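Local coordinates for protein SalCYP truncation (PDB 7ABB) that belongs to the cytochrome P450 superfamily and carries heme c within its single, largely helical chain, at residues Y366-P371 with Y382-V387; H243-I248 with P376-V381. All coordinates share one frame; numbering follows the deposited sequence.

Overall arrangement
The two contacts illustrate how the C-terminal end of a cytochrome P450 chain is secured at two depths. Contact 1 lies about 23 Å, centre to centre, from the middle of the chain and closes a short bridge between two neighbouring pieces of chain, with charged residues outside and an apolar side facing helix 238-253. Contact 2 lies deeper, about 12 Å from that centre, where the same helix meets the loop before the last strand through a buried amide. Bonding is backbone to backbone in contact 1 but side chain to backbone in contact 2. The contacts touch directly, Tyr366 and Ile386 on Ile248, and Tyr382 and Leu384 on Ala245.

Contact 1 (Y366-P371 with Y382-V387); sequences YRLPDP and YDLRIV
The carbonyl oxygen of Val387 receives the backbone N-H of Arg367, with Arg367 N to Val387 O at 2.9 Å, and also meets a weaker C-H donor, Tyr366 CA. The return bond, from Val387 N to Arg367 O, is nearly straight at 177°. Together the two bonds make one antiparallel hydrogen-bonded pair, and the ladder stops there. Pro369 has no N-H to offer the next acceptor; instead Pro369 CD presses on Arg385 O at 3.2 Å, while the touching parts, 366-369 and 384-387, run 113° apart.

On the outer side, the extended chain of Arg385 runs past the Pro369 ring, Arg385 CG lying 3.8 Å from Pro369 CG and NH1 resting near the ring's CB. Val387 CG1 sits over one face of the Arg385 guanidinium, toward its rim, and Glu127 takes the charge in a salt bridge to NH2. With CG1 beside the backbone N (chi1 -59°), Val387 CG2 falls between N and the carbonyl carbon and meets Arg367 CG at 3.7 Å.

The other side is apolar. Tyr366 and Ile386 lie alongside each other, pointing the same way, with Tyr366 CB 3.8 Å from Ile386 CG2. Leu368 and Leu384 cross at about a right angle, Leu368 CD2 touching Leu384 CD1 at 4.0 Å. Beyond them, helix 238-253 packs on Tyr366 and Leu368, and Phe130 on Leu384 and Ile386.

Strand 385-387 pairs with strand 127-129 as well, Ile386 bonding to Val128 through the backbone. This is consistent with the small β3 sheet of the cytochrome P450 fold, in which the C-terminal strand pairs with the strand ahead of a helix, here 127-129 before helix 130-147, and with chain following the long helix 345-362.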
loop_
_atom_site.group_PDB
_atom_site.type_symbol
_atom_site.label_atom_id
_atom_site.label_comp_id
_atom_site.label_asym_id
_atom_site.label_seq_id
_atom_site.Cartn_x
_atom_site.Cartn_y
_atom_site.Cartn_z
ATOM N N TYR A 366 9.971 -19.852 -13.324
ATOM C CA TYR A 366 8.655 -19.470 -13.806
ATOM C C TYR A 366 8.869 -18.345 -14.810
ATOM O O TYR A 366 9.951 -17.755 -14.884
ATOM C CB TYR A 366 7.718 -19.058 -12.640
ATOM C CG TYR A 366 8.333 -18.006 -11.735
ATOM C CD1 TYR A 366 9.201 -18.366 -10.711
ATOM C CD2 TYR A 366 8.119 -16.667 -11.987
ATOM C CE1 TYR A 366 9.806 -17.406 -9.923
ATOM C CE2 TYR A 366 8.699 -15.717 -11.213
ATOM C CZ TYR A 366 9.550 -16.094 -10.203
ATOM O OH TYR A 366 10.149 -15.118 -9.437
ATOM N N ARG A 367 7.809 -18.011 -15.540
ATOM C CA ARG A 367 7.925 -16.995 -16.576
ATOM C C ARG A 367 6.550 -16.414 -16.886
ATOM O O ARG A 367 5.517 -16.961 -16.515
ATOM C CB ARG A 367 8.584 -17.556 -17.845
ATOM C CG ARG A 367 7.736 -18.605 -18.561
ATOM C CD ARG A 367 8.450 -19.269 -19.734
ATOM N NE ARG A 367 9.602 -20.034 -19.290
ATOM C CZ ARG A 367 10.456 -20.660 -20.103
ATOM N NH1 ARG A 367 10.269 -20.646 -21.429
ATOM N NH2 ARG A 367 11.485 -21.340 -19.608
ATOM N N LEU A 368 6.552 -15.309 -17.600
ATOM C CA LEU A 368 5.306 -14.823 -18.164
ATOM C C LEU A 368 4.981 -15.635 -19.418
ATOM O O LEU A 368 5.875 -16.194 -20.055
ATOM C CB LEU A 368 5.420 -13.330 -18.487
ATOM C CG LEU A 368 5.790 -12.480 -17.265
ATOM C CD1 LEU A 368 5.891 -10.998 -17.687
ATOM C CD2 LEU A 368 4.820 -12.653 -16.124
ATOM N N PRO A 369 3.700 -15.729 -19.795
ATOM C CA PRO A 369 3.325 -16.641 -20.901
ATOM C C PRO A 369 4.133 -16.410 -22.162
ATOM O O PRO A 369 4.669 -17.362 -22.752
ATOM C CB PRO A 369 1.835 -16.343 -21.084
ATOM C CG PRO A 369 1.376 -16.013 -19.653
ATOM C CD PRO A 369 2.517 -15.200 -19.085
ATOM N N ASP A 370 4.251 -15.142 -22.593
ATOM C CA ASP A 370 5.198 -14.747 -23.631
ATOM C C ASP A 370 6.300 -14.027 -22.879
ATOM O O ASP A 370 6.116 -12.861 -22.484
ATOM C CB ASP A 370 4.555 -13.832 -24.668
ATOM C CG ASP A 370 5.555 -13.327 -25.690
ATOM O OD1 ASP A 370 6.760 -13.472 -25.421
ATOM O OD2 ASP A 370 5.142 -12.815 -26.753
ATOM N N PRO A 371 7.433 -14.678 -22.601
ATOM C CA PRO A 371 8.426 -14.082 -21.696
ATOM C C PRO A 371 9.239 -12.954 -22.316
ATOM O O PRO A 371 10.085 -12.373 -21.620
ATOM C CB PRO A 371 9.320 -15.280 -21.338
ATOM C CG PRO A 371 9.191 -16.196 -22.472
ATOM C CD PRO A 371 7.822 -16.027 -23.029
ATOM N N TYR A 382 -6.429 -5.902 -13.581
ATOM C CA TYR A 382 -5.437 -6.573 -14.412
ATOM C C TYR A 382 -5.519 -8.068 -14.141
ATOM O O TYR A 382 -6.141 -8.508 -13.174
ATOM C CB TYR A 382 -4.031 -6.039 -14.119
ATOM C CG TYR A 382 -3.552 -6.327 -12.717
ATOM C CD1 TYR A 382 -2.900 -7.519 -12.409
ATOM C CD2 TYR A 382 -3.761 -5.404 -11.691
ATOM C CE1 TYR A 382 -2.462 -7.789 -11.127
ATOM C CE2 TYR A 382 -3.330 -5.665 -10.406
ATOM C CZ TYR A 382 -2.682 -6.856 -10.124
ATOM O OH TYR A 382 -2.236 -7.155 -8.856
ATOM N N ASP A 383 -4.857 -8.856 -14.991
ATOM C CA ASP A 383 -4.795 -10.304 -14.798
ATOM C C ASP A 383 -3.360 -10.736 -15.062
ATOM O O ASP A 383 -2.923 -10.780 -16.215
ATOM C CB ASP A 383 -5.783 -11.025 -15.717
ATOM C CG ASP A 383 -5.781 -12.537 -15.526
ATOM O OD1 ASP A 383 -4.971 -13.040 -14.727
ATOM O OD2 ASP A 383 -6.599 -13.220 -16.179
ATOM N N LEU A 384 -2.630 -11.040 -14.008
ATOM C CA LEU A 384 -1.242 -11.463 -14.105
ATOM C C LEU A 384 -1.224 -12.981 -14.138
ATOM O O LEU A 384 -1.433 -13.631 -13.110
ATOM C CB LEU A 384 -0.434 -10.931 -12.929
ATOM C CG LEU A 384 0.981 -11.490 -12.817
ATOM C CD1 LEU A 384 1.789 -11.153 -14.050
ATOM C CD2 LEU A 384 1.662 -10.958 -11.582
ATOM N N ARG A 385 -0.981 -13.536 -15.320
ATOM C CA ARG A 385 -0.796 -14.971 -15.490
ATOM C C ARG A 385 0.696 -15.278 -15.436
ATOM O O ARG A 385 1.496 -14.643 -16.127
ATOM C CB ARG A 385 -1.396 -15.444 -16.815
ATOM C CG ARG A 385 -1.276 -16.944 -17.079
ATOM C CD ARG A 385 -2.038 -17.366 -18.334
ATOM N NE ARG A 385 -1.806 -18.769 -18.715
ATOM C CZ ARG A 385 -1.439 -19.187 -19.932
ATOM N NH1 ARG A 385 -1.239 -18.305 -20.915
ATOM N NH2 ARG A 385 -1.262 -20.498 -20.185
ATOM N N ILE A 386 1.061 -16.258 -14.620
ATOM C CA ILE A 386 2.420 -16.768 -14.540
ATOM C C ILE A 386 2.344 -18.246 -14.884
ATOM O O ILE A 386 1.365 -18.917 -14.532
ATOM C CB ILE A 386 3.019 -16.569 -13.136
ATOM C CG1 ILE A 386 2.908 -15.104 -12.714
ATOM C CG2 ILE A 386 4.445 -17.079 -13.066
ATOM C CD1 ILE A 386 3.459 -14.808 -11.349
ATOM N N VAL A 387 3.364 -18.750 -15.587
ATOM C CA VAL A 387 3.425 -20.159 -15.954
ATOM C C VAL A 387 4.789 -20.742 -15.585
ATOM O O VAL A 387 5.777 -20.026 -15.403
ATOM C CB VAL A 387 3.128 -20.379 -17.463
ATOM C CG1 VAL A 387 1.740 -19.845 -17.834
ATOM C CG2 VAL A 387 4.192 -19.747 -18.355
#

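Contact 2 (H243-I248 with P376-V381); sequences HMANGI and PFLRNV. With HEC (heme c), chain B.
Asn246 turns its side-chain amide to the backbone of Leu378 and satisfies both polar atoms of that one residue. Leu378 N donates to Asn246 OD1 at 2.9 Å, arriving in the carbonyl plane on a lone pair, with an N-H...O angle of 163°. The reverse bond, from Asn246 ND2 to Leu378 O at 3.0 Å, also uses a lone pair, and the acceptor lies close to the plane of the Asn246 amide. The amide therefore does what a neighbouring strand's peptide groups would do, although one partner is a helix and the other an irregular loop. A weak hydrogen bond from ND2 to Asn242 O, one turn earlier in helix 238-253, gives the same nitrogen a second acceptor.

The Asn246 amide lies nearly parallel to the Phe377 ring, planes 9° apart, with Asn246 ND2 over one face and 3.5 Å from Phe377 CE1. Phe377 reaches that place because its CG stands anti to the backbone N (chi1 -180°), carrying the ring back toward the helix. The Leu378 side chain points to the helix as well, Leu378 CD1 packing on Ala245 CB at 3.9 Å. Pro376 O accepts from the side-chain NE2 of Gln249, three residues beyond Asn246 on the same helix.

Three residues before Asn246, His243 belongs to the heme c pocket, His243 CD2 in tight contact with HEC CBB at 3.2 Å. The chain enters this helix through an Ala-Gly-Val-Asp-Ser-Thr run that matches the family's I-helix pattern, consistent with helix 238-253 being part of that helix. Since OD1 faces a donor and ND2 an acceptor, only one of the two flipped amide orientations fits, and a loop without regular secondary structure, mostly at the surface, gains at its buried Leu378 a directional, two-bond attachment to the helix.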
loop_
_atom_site.group_PDB
_atom_site.type_symbol
_atom_site.label_atom_id
_atom_site.label_comp_id
_atom_site.label_asym_id
_atom_site.label_seq_id
_atom_site.Cartn_x
_atom_site.Cartn_y
_atom_site.Cartn_z
ATOM N N HIS A 243 2.043 -4.623 -5.059
ATOM C CA HIS A 243 3.494 -4.721 -4.911
ATOM C C HIS A 243 3.969 -6.161 -5.083
ATOM O O HIS A 243 4.995 -6.412 -5.738
ATOM C CB HIS A 243 3.935 -4.152 -3.560
ATOM C CG HIS A 243 4.265 -2.694 -3.613
ATOM N ND1 HIS A 243 5.348 -2.196 -4.313
ATOM C CD2 HIS A 243 3.644 -1.621 -3.071
ATOM C CE1 HIS A 243 5.392 -0.885 -4.168
ATOM N NE2 HIS A 243 4.372 -0.509 -3.412
ATOM N N MET A 244 3.214 -7.123 -4.548
ATOM C CA MET A 244 3.565 -8.524 -4.742
ATOM C C MET A 244 3.555 -8.872 -6.217
ATOM O O MET A 244 4.450 -9.569 -6.711
ATOM C CB MET A 244 2.589 -9.436 -4.000
ATOM C CG MET A 244 2.786 -9.484 -2.513
ATOM S SD MET A 244 1.531 -10.487 -1.678
ATOM C CE MET A 244 1.843 -12.053 -2.472
ATOM N N ALA A 245 2.540 -8.386 -6.925
ATOM C CA ALA A 245 2.332 -8.749 -8.324
ATOM C C ALA A 245 3.371 -8.097 -9.227
ATOM O O ALA A 245 3.938 -8.750 -10.112
ATOM C CB ALA A 245 0.922 -8.342 -8.751
ATOM N N ASN A 246 3.601 -6.792 -9.071
ATOM C CA ASN A 246 4.580 -6.130 -9.926
ATOM C C ASN A 246 5.980 -6.668 -9.697
ATOM O O ASN A 246 6.768 -6.765 -10.655
ATOM C CB ASN A 246 4.529 -4.623 -9.685
ATOM C CG ASN A 246 3.422 -3.955 -10.460
ATOM O OD1 ASN A 246 3.399 -4.002 -11.692
ATOM N ND2 ASN A 246 2.498 -3.316 -9.746
ATOM N N GLY A 247 6.302 -7.049 -8.457
ATOM C CA GLY A 247 7.607 -7.633 -8.187
ATOM C C GLY A 247 7.780 -9.000 -8.835
ATOM O O GLY A 247 8.789 -9.257 -9.499
ATOM N N ILE A 248 6.817 -9.907 -8.628
ATOM C CA ILE A 248 6.917 -11.232 -9.248
ATOM C C ILE A 248 6.846 -11.116 -10.759
ATOM O O ILE A 248 7.487 -11.894 -11.470
ATOM C CB ILE A 248 5.843 -12.197 -8.705
ATOM C CG1 ILE A 248 6.287 -13.633 -8.972
ATOM C CG2 ILE A 248 4.496 -11.940 -9.305
ATOM C CD1 ILE A 248 7.341 -14.084 -7.962
ATOM N N PRO A 376 2.990 -4.690 -18.807
ATOM C CA PRO A 376 2.582 -3.379 -18.293
ATOM C C PRO A 376 2.713 -3.298 -16.785
ATOM O O PRO A 376 2.705 -4.293 -16.067
ATOM C CB PRO A 376 1.115 -3.292 -18.715
ATOM C CG PRO A 376 0.638 -4.710 -18.614
ATOM C CD PRO A 376 1.828 -5.577 -19.022
ATOM N N PHE A 377 2.813 -2.061 -16.293
ATOM C CA PHE A 377 2.700 -1.855 -14.859
ATOM C C PHE A 377 1.290 -2.257 -14.421
ATOM O O PHE A 377 0.308 -1.880 -15.072
ATOM C CB PHE A 377 2.987 -0.379 -14.511
ATOM C CG PHE A 377 2.899 -0.081 -13.031
ATOM C CD1 PHE A 377 3.917 -0.452 -12.178
ATOM C CD2 PHE A 377 1.773 0.523 -12.501
ATOM C CE1 PHE A 377 3.832 -0.212 -10.806
ATOM C CE2 PHE A 377 1.688 0.787 -11.116
ATOM C CZ PHE A 377 2.713 0.408 -10.283
ATOM N N LEU A 378 1.195 -3.010 -13.319
ATOM C CA LEU A 378 -0.059 -3.616 -12.872
ATOM C C LEU A 378 -0.738 -2.706 -11.860
ATOM O O LEU A 378 -0.133 -2.364 -10.848
ATOM C CB LEU A 378 0.194 -4.985 -12.247
ATOM C CG LEU A 378 0.925 -5.959 -13.185
ATOM C CD1 LEU A 378 1.267 -7.222 -12.427
ATOM C CD2 LEU A 378 0.094 -6.250 -14.410
ATOM N N ARG A 379 -1.970 -2.303 -12.157
ATOM C CA ARG A 379 -2.762 -1.450 -11.282
ATOM C C ARG A 379 -4.225 -1.620 -11.659
ATOM O O ARG A 379 -4.551 -2.111 -12.743
ATOM C CB ARG A 379 -2.346 0.022 -11.403
ATOM C CG ARG A 379 -2.470 0.560 -12.813
ATOM C CD ARG A 379 -1.772 1.909 -13.006
ATOM N NE ARG A 379 -2.557 3.026 -12.486
ATOM C CZ ARG A 379 -3.279 3.864 -13.228
ATOM N NH1 ARG A 379 -3.345 3.733 -14.550
ATOM N NH2 ARG A 379 -3.949 4.842 -12.637
ATOM N N ASN A 380 -5.110 -1.215 -10.751
ATOM C CA ASN A 380 -6.556 -1.238 -11.029
ATOM C C ASN A 380 -6.948 -2.668 -11.402
ATOM O O ASN A 380 -6.620 -3.602 -10.652
ATOM C CB ASN A 380 -6.868 -0.195 -12.088
ATOM C CG ASN A 380 -6.527 1.211 -11.633
ATOM O OD1 ASN A 380 -6.638 1.521 -10.451
ATOM N ND2 ASN A 380 -6.098 2.053 -12.563
ATOM N N VAL A 381 -7.636 -2.882 -12.521
ATOM C CA VAL A 381 -8.046 -4.210 -12.969
ATOM C C VAL A 381 -7.000 -4.760 -13.932
ATOM O O VAL A 381 -6.720 -4.158 -14.973
ATOM C CB VAL A 381 -9.424 -4.155 -13.636
ATOM C CG1 VAL A 381 -9.829 -5.541 -14.143
ATOM C CG2 VAL A 381 -10.453 -3.601 -12.655
HETATM FE FE HEC B . -0.440 1.838 4.222
HETATM C CHA HEC B . -0.961 5.098 5.191
HETATM C CHB HEC B . 1.395 2.990 1.568
HETATM C CHC HEC B . 0.126 -1.404 3.260
HETATM C CHD HEC B . -2.564 0.722 6.638
HETATM N NA HEC B . 0.083 3.657 3.525
HETATM C C1A HEC B . -0.185 4.905 4.087
HETATM C C2A HEC B . 0.448 5.972 3.340
HETATM C C3A HEC B . 1.109 5.358 2.341
HETATM C C4A HEC B . 0.891 3.935 2.440
HETATM C CMA HEC B . 1.944 6.006 1.223
HETATM C CAA HEC B . 0.408 7.507 3.665
HETATM C CBA HEC B . -0.774 8.241 3.042
HETATM C CGA HEC B . -0.689 9.722 3.371
HETATM O O1A HEC B . -1.676 10.403 3.011
HETATM O O2A HEC B . 0.336 10.151 3.963
HETATM N NB HEC B . 0.513 0.964 2.684
HETATM C C1B HEC B . 1.255 1.611 1.713
HETATM C C2B HEC B . 1.867 0.605 0.898
HETATM C C3B HEC B . 1.536 -0.605 1.384
HETATM C C4B HEC B . 0.665 -0.406 2.490
HETATM C CMB HEC B . 2.778 0.987 -0.286
HETATM C CAB HEC B . 1.849 -2.015 0.952
HETATM C CBB HEC B . 2.978 -2.182 -0.012
HETATM N NC HEC B . -1.127 0.017 4.823
HETATM C C1C HEC B . -0.689 -1.196 4.345
HETATM C C2C HEC B . -1.251 -2.247 5.151
HETATM C C3C HEC B . -2.007 -1.678 6.116
HETATM C C4C HEC B . -1.945 -0.251 5.896
HETATM C CMC HEC B . -0.970 -3.733 4.920
HETATM C CAC HEC B . -2.865 -2.300 7.230
HETATM C CBC HEC B . -2.595 -3.736 7.677
HETATM N ND HEC B . -1.555 2.743 5.608
HETATM C C1D HEC B . -2.364 2.060 6.515
HETATM C C2D HEC B . -2.976 3.025 7.372
HETATM C C3D HEC B . -2.510 4.375 6.952
HETATM C C4D HEC B . -1.605 4.106 5.855
HETATM C CMD HEC B . -3.957 2.705 8.507
HETATM C CAD HEC B . -2.887 5.741 7.550
HETATM C CBD HEC B . -1.857 6.080 8.600
HETATM C CGD HEC B . -2.118 7.467 9.155
HETATM O O1D HEC B . -1.556 7.803 10.219
HETATM O O2D HEC B . -2.889 8.209 8.512
#